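Local coordinates for putative fimbrium tip subunit Fim1C (Bacteroides ovatus, PDB 4EPS), which probably serves as a component of the fimbrium tip on the bacterial cell surface, where fimbriae mediate cell adhesion and biofilm formation, at residues Ser362-Val370 with Leu388-Leu398; Thr185-Asp193 with Tyr273-Val281. All coordinates share one frame; numbering follows the deposited sequence. Where two conformers were deposited one is given.

How the interactions relate
Interaction 2 comes first along the chain and closes before interaction 1 opens. Their centres lie 27 Å apart, and about 13 Å separates their nearest atoms, so the two do not touch, and they share no helix or strand. Interaction 2 joins strand 187-190, which pairs with strand 148-174 in the fimbrillin-like region, to the 273-281 hairpin at the margin of a separate six-stranded antiparallel sheet. Interaction 1 joins the loop that follows helix 354-359 to helix 389-403. Adjacent loop residues link the two neighbourhoods: Thr426 touches Tyr274, and Thr427 touches Tyr390. Interaction 2 thus connects two sheets, whereas interaction 1 connects a loop and a helix of the later chain.

Interaction 1: residues Ser362-Val370 with Leu388-Leu398; sequences SFTSSYVSV and LGYNNSEVLDL
Asn391 grips the backbone of Val368 at both ends of its side-chain amide. Asn391 OD1 accepts from Val368 N at 3.0 Å. Asn391 ND2 donates to Val368 O at 2.8 Å, and both bonds are nearly straight, at 170°. The amide thus pairs with this peptide edge much as a neighbouring strand's backbone would, joining an irregular loop to a helix. Val368 O lies almost in the Asn391 amide plane, but the nitrogen stands above the plane of that carbonyl. With CG anti to the backbone N (chi1 170°), Asn391 reaches the loop. Asn391 ND2 also donates to Asn392 OD1 at 3.1 Å, which fixes the amide's rotation, and a water joins that oxygen to Ser369 O.

Farther along the helix, one methyl serves two aromatic faces. Leu398 CD1 sits over the centre of the Phe363 ring, 3.8 Å from its centroid, and over the Tyr367 ring nearer the rim. Glu394 OE1 approaches the Tyr367 edge at CE2 (3.4 Å), and two waters bridge it to Tyr367 OH, each with one weak link. Val370 CG1 packs on Val395 CB at 3.8 Å; from helix 354-359, Ile354 meets Val370 and Phe358 meets Val395, and the Val370 backbone bonds to Glu474 of strand 469-474.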
# COMPACT_ATOMS: atom_id res chain seq x y z
N SER A 362 44.09 -10.18 -13.98
CA SER A 362 43.57 -9.05 -14.77
C SER A 362 42.15 -8.62 -14.29
O SER A 362 41.52 -7.76 -14.92
CB SER A 362 43.50 -9.46 -16.24
OG SER A 362 42.53 -10.48 -16.44
N PHE A 363 41.63 -9.24 -13.19
CA PHE A 363 40.27 -8.98 -12.69
C PHE A 363 40.19 -7.95 -11.55
O PHE A 363 39.09 -7.70 -11.06
CB PHE A 363 39.63 -10.29 -12.16
CG PHE A 363 39.73 -11.54 -13.01
CD1 PHE A 363 39.18 -11.58 -14.28
CD2 PHE A 363 40.27 -12.71 -12.49
CE1 PHE A 363 39.25 -12.74 -15.06
CE2 PHE A 363 40.34 -13.87 -13.26
CZ PHE A 363 39.83 -13.88 -14.53
N THR A 364 41.32 -7.35 -11.14
CA THR A 364 41.39 -6.45 -9.98
C THR A 364 40.62 -5.14 -10.14
O THR A 364 40.36 -4.48 -9.13
CB THR A 364 42.84 -6.17 -9.58
OG1 THR A 364 43.52 -5.54 -10.68
CG2 THR A 364 43.58 -7.41 -9.14
N SER A 365 40.26 -4.74 -11.36
CA SER A 365 39.53 -3.49 -11.60
C SER A 365 38.02 -3.71 -11.71
O SER A 365 37.24 -2.77 -11.52
CB SER A 365 40.04 -2.82 -12.88
OG SER A 365 39.84 -3.66 -14.00
N SER A 366 37.60 -4.95 -12.01
CA SER A 366 36.20 -5.29 -12.24
C SER A 366 35.55 -6.04 -11.06
O SER A 366 34.33 -6.26 -11.08
CB SER A 366 36.05 -6.12 -13.52
OG SER A 366 37.03 -7.15 -13.59
N TYR A 367 36.35 -6.43 -10.05
CA TYR A 367 35.85 -7.14 -8.85
C TYR A 367 36.52 -6.57 -7.61
O TYR A 367 37.52 -5.88 -7.72
CB TYR A 367 36.10 -8.67 -8.92
CG TYR A 367 35.48 -9.36 -10.12
CD1 TYR A 367 36.14 -9.41 -11.34
CD2 TYR A 367 34.25 -10.01 -10.02
CE1 TYR A 367 35.56 -10.00 -12.46
CE2 TYR A 367 33.66 -10.62 -11.13
CZ TYR A 367 34.33 -10.62 -12.35
OH TYR A 367 33.81 -11.23 -13.46
N VAL A 368 35.96 -6.88 -6.43
CA VAL A 368 36.52 -6.52 -5.14
C VAL A 368 37.15 -7.81 -4.59
O VAL A 368 36.56 -8.88 -4.74
CB VAL A 368 35.41 -5.94 -4.19
CG1 VAL A 368 35.98 -5.61 -2.81
CG2 VAL A 368 34.77 -4.69 -4.81
N SER A 369 38.31 -7.73 -3.93
CA SER A 369 38.92 -8.91 -3.33
C SER A 369 38.00 -9.51 -2.24
O SER A 369 37.25 -8.78 -1.59
CB SER A 369 40.28 -8.58 -2.73
OG SER A 369 40.75 -9.71 -2.03
N VAL A 370 38.07 -10.84 -2.07
CA VAL A 370 37.30 -11.55 -1.03
C VAL A 370 37.91 -11.27 0.37
O VAL A 370 37.28 -11.57 1.38
CB VAL A 370 37.22 -13.09 -1.30
CG1 VAL A 370 36.49 -13.39 -2.61
CG2 VAL A 370 38.61 -13.73 -1.27
N LEU A 388 29.12 -7.90 0.51
CA LEU A 388 29.89 -8.27 -0.70
C LEU A 388 29.82 -9.75 -1.04
O LEU A 388 30.63 -10.22 -1.82
CB LEU A 388 31.38 -7.88 -0.49
CG LEU A 388 31.66 -6.36 -0.51
CD1 LEU A 388 33.04 -6.06 0.05
CD2 LEU A 388 31.50 -5.79 -1.93
N GLY A 389 28.86 -10.48 -0.45
CA GLY A 389 28.75 -11.92 -0.69
C GLY A 389 28.59 -12.29 -2.15
O GLY A 389 29.23 -13.24 -2.61
N TYR A 390 27.77 -11.54 -2.91
CA TYR A 390 27.59 -11.89 -4.33
C TYR A 390 28.94 -11.73 -5.07
O TYR A 390 29.38 -12.67 -5.76
CB TYR A 390 26.48 -11.08 -5.01
CG TYR A 390 26.35 -11.57 -6.44
CD1 TYR A 390 25.73 -12.78 -6.72
CD2 TYR A 390 27.01 -10.92 -7.48
CE1 TYR A 390 25.68 -13.29 -8.02
CE2 TYR A 390 26.99 -11.42 -8.78
CZ TYR A 390 26.33 -12.61 -9.05
OH TYR A 390 26.34 -13.13 -10.32
N ASN A 391 29.61 -10.59 -4.87
CA ASN A 391 30.95 -10.35 -5.40
C ASN A 391 31.85 -11.53 -5.07
O ASN A 391 32.56 -12.05 -5.95
CB ASN A 391 31.54 -9.06 -4.78
CG ASN A 391 33.00 -8.88 -5.08
OD1 ASN A 391 33.37 -8.33 -6.12
ND2 ASN A 391 33.87 -9.38 -4.21
N ASN A 392 31.89 -11.93 -3.78
CA ASN A 392 32.77 -13.01 -3.31
C ASN A 392 32.50 -14.33 -4.04
O ASN A 392 33.46 -15.05 -4.33
CB ASN A 392 32.66 -13.19 -1.78
CG ASN A 392 33.10 -11.95 -1.03
OD1 ASN A 392 33.69 -11.02 -1.61
ND2 ASN A 392 32.72 -11.85 0.26
N SER A 393 31.21 -14.64 -4.33
CA SER A 393 30.83 -15.85 -5.06
C SER A 393 31.42 -15.82 -6.48
O SER A 393 31.96 -16.82 -6.95
CB SER A 393 29.31 -15.99 -5.13
OG SER A 393 28.96 -17.28 -5.60
N GLU A 394 31.33 -14.65 -7.16
CA GLU A 394 31.86 -14.52 -8.51
C GLU A 394 33.39 -14.61 -8.52
O GLU A 394 33.94 -15.21 -9.44
CB GLU A 394 31.39 -13.22 -9.19
CG GLU A 394 29.96 -13.37 -9.72
CD GLU A 394 29.61 -12.51 -10.92
OE1 GLU A 394 30.44 -11.65 -11.31
OE2 GLU A 394 28.49 -12.66 -11.45
N VAL A 395 34.08 -14.08 -7.48
CA VAL A 395 35.55 -14.18 -7.41
C VAL A 395 35.93 -15.64 -7.16
O VAL A 395 36.87 -16.13 -7.79
CB VAL A 395 36.18 -13.22 -6.36
CG1 VAL A 395 37.70 -13.43 -6.29
CG2 VAL A 395 35.86 -11.77 -6.70
N LEU A 396 35.18 -16.35 -6.30
CA LEU A 396 35.46 -17.75 -6.04
C LEU A 396 35.22 -18.62 -7.30
O LEU A 396 35.92 -19.62 -7.49
CB LEU A 396 34.64 -18.28 -4.88
CG LEU A 396 35.40 -19.24 -3.95
CD1 LEU A 396 36.40 -18.51 -3.08
CD2 LEU A 396 34.45 -19.94 -3.01
N ASP A 397 34.26 -18.23 -8.15
CA ASP A 397 33.97 -18.93 -9.42
C ASP A 397 35.15 -18.75 -10.37
O ASP A 397 35.59 -19.72 -11.00
CB ASP A 397 32.67 -18.43 -10.06
CG ASP A 397 31.41 -18.95 -9.40
OD1 ASP A 397 31.51 -19.86 -8.54
OD2 ASP A 397 30.31 -18.46 -9.75
N LEU A 398 35.72 -17.52 -10.42
CA LEU A 398 36.91 -17.22 -11.22
C LEU A 398 38.10 -18.05 -10.74
O LEU A 398 38.85 -18.58 -11.56
CB LEU A 398 37.24 -15.72 -11.20
CG LEU A 398 36.27 -14.78 -11.91
CD1 LEU A 398 36.65 -13.34 -11.66
CD2 LEU A 398 36.26 -15.04 -13.41
O HOH W 1 32.38 -13.59 -13.44
O HOH W 2 30.64 -10.08 -13.48
O HOH W 3 34.85 -9.03 -0.15

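Interaction 2: residues Thr185-Asp193 with Tyr273-Val281; sequences TPYVAMSVD and YYYADGSVV
Tyr187 and Tyr274 meet hydroxyl to hydroxyl, and with Gly278 they carry the stronger direct hydrogen bonds. Tyr274 OH donates to Tyr187 OH at 2.8 Å, and Tyr187 OH donates in turn to Gly278 O at 2.5 Å, giving a chain of two hydrogen bonds. The second bond lies in the carbonyl plane, on a lone pair, with a C=O...donor angle of 126°. Both partners lie at the edge of the Tyr187 ring, which extends from strand 187-190 with CG anti to the backbone N (chi1 179°). A phenylalanine in place of Tyr187 would probably leave Gly278 O and the Tyr274 hydroxyl without their shared partner.

The acceptor belongs to a hairpin whose type I turn, Tyr275 to Gly278, is followed by a G1 beta bulge: Gly278 N bonds to Tyr275 O, and Tyr275 N to Ser279 O. Gly278 has a phi of 94°, where a CB would jam against the preceding carbonyl and crowd Tyr187 OH. Just past the turn, Ser279 N donates to Asp277 OD1 at 2.9 Å, forming an Asx turn, and the syn lone pair of Asp277 OD1 takes Ser279 OG.

The backbone adds a weak direct bond: Met190 N reaches Asp277 O at 3.4 Å, while a water spans Val188 O, Met190 N and Asp277 O. Ala189 CA adds a CA-H...O contact to Asp277 O at 3.2 Å.

Among van der Waals contacts, Val192 CG1 rests 3.8 Å from Asp277 CA and also touches Ala276 O, while Asp277 CB lies 3.3 Å from Met190 O.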
# COMPACT_ATOMS: atom_id res chain seq x y z
N THR A 185 13.33 -2.68 -13.58
CA THR A 185 12.33 -3.32 -14.43
C THR A 185 11.28 -3.99 -13.53
O THR A 185 11.59 -4.23 -12.36
CB THR A 185 13.08 -4.35 -15.35
OG1 THR A 185 12.28 -4.70 -16.48
CG2 THR A 185 13.52 -5.61 -14.63
N PRO A 186 10.08 -4.36 -14.03
CA PRO A 186 9.10 -5.00 -13.15
C PRO A 186 9.62 -6.30 -12.52
O PRO A 186 10.37 -7.07 -13.14
CB PRO A 186 7.91 -5.29 -14.08
CG PRO A 186 7.99 -4.20 -15.11
CD PRO A 186 9.48 -4.10 -15.37
N TYR A 187 9.26 -6.49 -11.26
CA TYR A 187 9.58 -7.71 -10.51
C TYR A 187 8.42 -8.65 -10.75
O TYR A 187 7.31 -8.31 -10.36
CB TYR A 187 9.73 -7.39 -9.01
CG TYR A 187 10.03 -8.63 -8.19
CD1 TYR A 187 9.00 -9.46 -7.74
CD2 TYR A 187 11.35 -8.98 -7.88
CE1 TYR A 187 9.28 -10.60 -6.99
CE2 TYR A 187 11.63 -10.13 -7.14
CZ TYR A 187 10.59 -10.93 -6.70
OH TYR A 187 10.88 -12.06 -5.98
N VAL A 188 8.66 -9.82 -11.37
CA VAL A 188 7.56 -10.72 -11.71
C VAL A 188 7.81 -12.14 -11.24
O VAL A 188 8.81 -12.75 -11.61
CB VAL A 188 7.26 -10.71 -13.26
CG1 VAL A 188 6.04 -11.57 -13.59
CG2 VAL A 188 7.07 -9.29 -13.79
N ALA A 189 6.88 -12.66 -10.45
CA ALA A 189 6.89 -14.06 -10.00
C ALA A 189 6.30 -14.90 -11.14
O ALA A 189 5.20 -14.62 -11.59
CB ALA A 189 6.03 -14.20 -8.74
N MSE A 190 7.05 -15.87 -11.64
CA MSE A 190 6.61 -16.70 -12.79
C MSE A 190 6.56 -18.16 -12.41
O MSE A 190 7.30 -18.59 -11.53
CB MSE A 190 7.57 -16.47 -13.96
CG MSE A 190 7.43 -15.09 -14.56
SE MSE A 190 8.80 -14.71 -15.80
CE MSE A 190 10.35 -14.23 -14.52
N SER A 191 5.71 -18.92 -13.10
CA SER A 191 5.48 -20.33 -12.82
C SER A 191 6.77 -21.14 -12.84
O SER A 191 7.64 -20.92 -13.68
CB SER A 191 4.49 -20.92 -13.82
OG SER A 191 3.21 -20.33 -13.64
N VAL A 192 6.84 -22.12 -11.93
CA VAL A 192 7.98 -23.03 -11.82
C VAL A 192 7.54 -24.46 -12.09
O VAL A 192 6.33 -24.76 -12.18
CB VAL A 192 8.73 -22.90 -10.45
CG1 VAL A 192 9.47 -21.57 -10.37
CG2 VAL A 192 7.78 -23.07 -9.26
N ASP A 193 8.54 -25.35 -12.22
CA ASP A 193 8.38 -26.79 -12.49
C ASP A 193 7.45 -26.96 -13.69
O ASP A 193 6.44 -27.67 -13.61
CB ASP A 193 7.82 -27.50 -11.24
CG ASP A 193 8.72 -27.37 -10.02
OD1 ASP A 193 9.94 -27.54 -10.18
OD2 ASP A 193 8.19 -27.10 -8.92
N TYR A 273 7.97 -14.28 3.94
CA TYR A 273 8.27 -15.63 3.40
C TYR A 273 8.53 -15.53 1.90
O TYR A 273 7.75 -14.90 1.17
CB TYR A 273 7.09 -16.62 3.70
CG TYR A 273 6.86 -16.78 5.19
CD1 TYR A 273 7.61 -17.69 5.94
CD2 TYR A 273 5.86 -16.05 5.84
CE1 TYR A 273 7.39 -17.84 7.31
CE2 TYR A 273 5.65 -16.17 7.22
CZ TYR A 273 6.41 -17.08 7.94
OH TYR A 273 6.20 -17.21 9.29
N TYR A 274 9.61 -16.15 1.44
CA TYR A 274 10.06 -16.10 0.05
C TYR A 274 9.94 -17.47 -0.60
O TYR A 274 10.35 -18.48 -0.02
CB TYR A 274 11.53 -15.60 -0.01
CG TYR A 274 11.90 -15.12 -1.40
CD1 TYR A 274 11.53 -13.85 -1.84
CD2 TYR A 274 12.60 -15.94 -2.29
CE1 TYR A 274 11.87 -13.40 -3.12
CE2 TYR A 274 12.95 -15.50 -3.57
CZ TYR A 274 12.58 -14.23 -3.97
OH TYR A 274 12.89 -13.79 -5.23
N TYR A 275 9.36 -17.51 -1.81
CA TYR A 275 9.04 -18.77 -2.48
C TYR A 275 9.84 -19.02 -3.77
O TYR A 275 10.42 -18.10 -4.33
CB TYR A 275 7.51 -18.83 -2.76
CG TYR A 275 6.75 -19.00 -1.47
CD1 TYR A 275 6.45 -17.91 -0.65
CD2 TYR A 275 6.40 -20.28 -1.01
CE1 TYR A 275 5.87 -18.08 0.61
CE2 TYR A 275 5.78 -20.45 0.24
CZ TYR A 275 5.52 -19.35 1.04
OH TYR A 275 4.94 -19.51 2.27
N ALA A 276 9.88 -20.28 -4.22
CA ALA A 276 10.62 -20.75 -5.40
C ALA A 276 10.26 -19.99 -6.69
O ALA A 276 11.12 -19.86 -7.58
CB ALA A 276 10.40 -22.24 -5.59
N ASP A 277 9.05 -19.43 -6.80
CA ASP A 277 8.66 -18.69 -8.01
C ASP A 277 8.99 -17.19 -7.86
O ASP A 277 8.75 -16.41 -8.80
CB ASP A 277 7.15 -18.91 -8.29
CG ASP A 277 6.21 -18.34 -7.23
OD1 ASP A 277 6.68 -18.05 -6.09
OD2 ASP A 277 4.99 -18.24 -7.51
N GLY A 278 9.52 -16.80 -6.71
CA GLY A 278 9.85 -15.40 -6.44
C GLY A 278 8.73 -14.67 -5.73
O GLY A 278 8.86 -13.49 -5.45
N SER A 279 7.62 -15.36 -5.43
CA SER A 279 6.51 -14.71 -4.74
C SER A 279 6.88 -14.48 -3.27
O SER A 279 7.79 -15.14 -2.75
CB SER A 279 5.21 -15.51 -4.87
OG SER A 279 5.29 -16.77 -4.24
N VAL A 280 6.19 -13.53 -2.62
CA VAL A 280 6.47 -13.13 -1.25
C VAL A 280 5.17 -13.13 -0.47
O VAL A 280 4.17 -12.59 -0.95
CB VAL A 280 7.14 -11.71 -1.25
CG1 VAL A 280 7.48 -11.25 0.17
CG2 VAL A 280 8.41 -11.68 -2.14
N VAL A 281 5.20 -13.65 0.74
CA VAL A 281 4.04 -13.68 1.62
C VAL A 281 4.36 -12.89 2.87
O VAL A 281 5.46 -13.03 3.42
CB VAL A 281 3.60 -15.14 1.95
CG1 VAL A 281 2.55 -15.17 3.06
CG2 VAL A 281 3.05 -15.86 0.71
O HOH W 4 10.05 -15.33 -10.97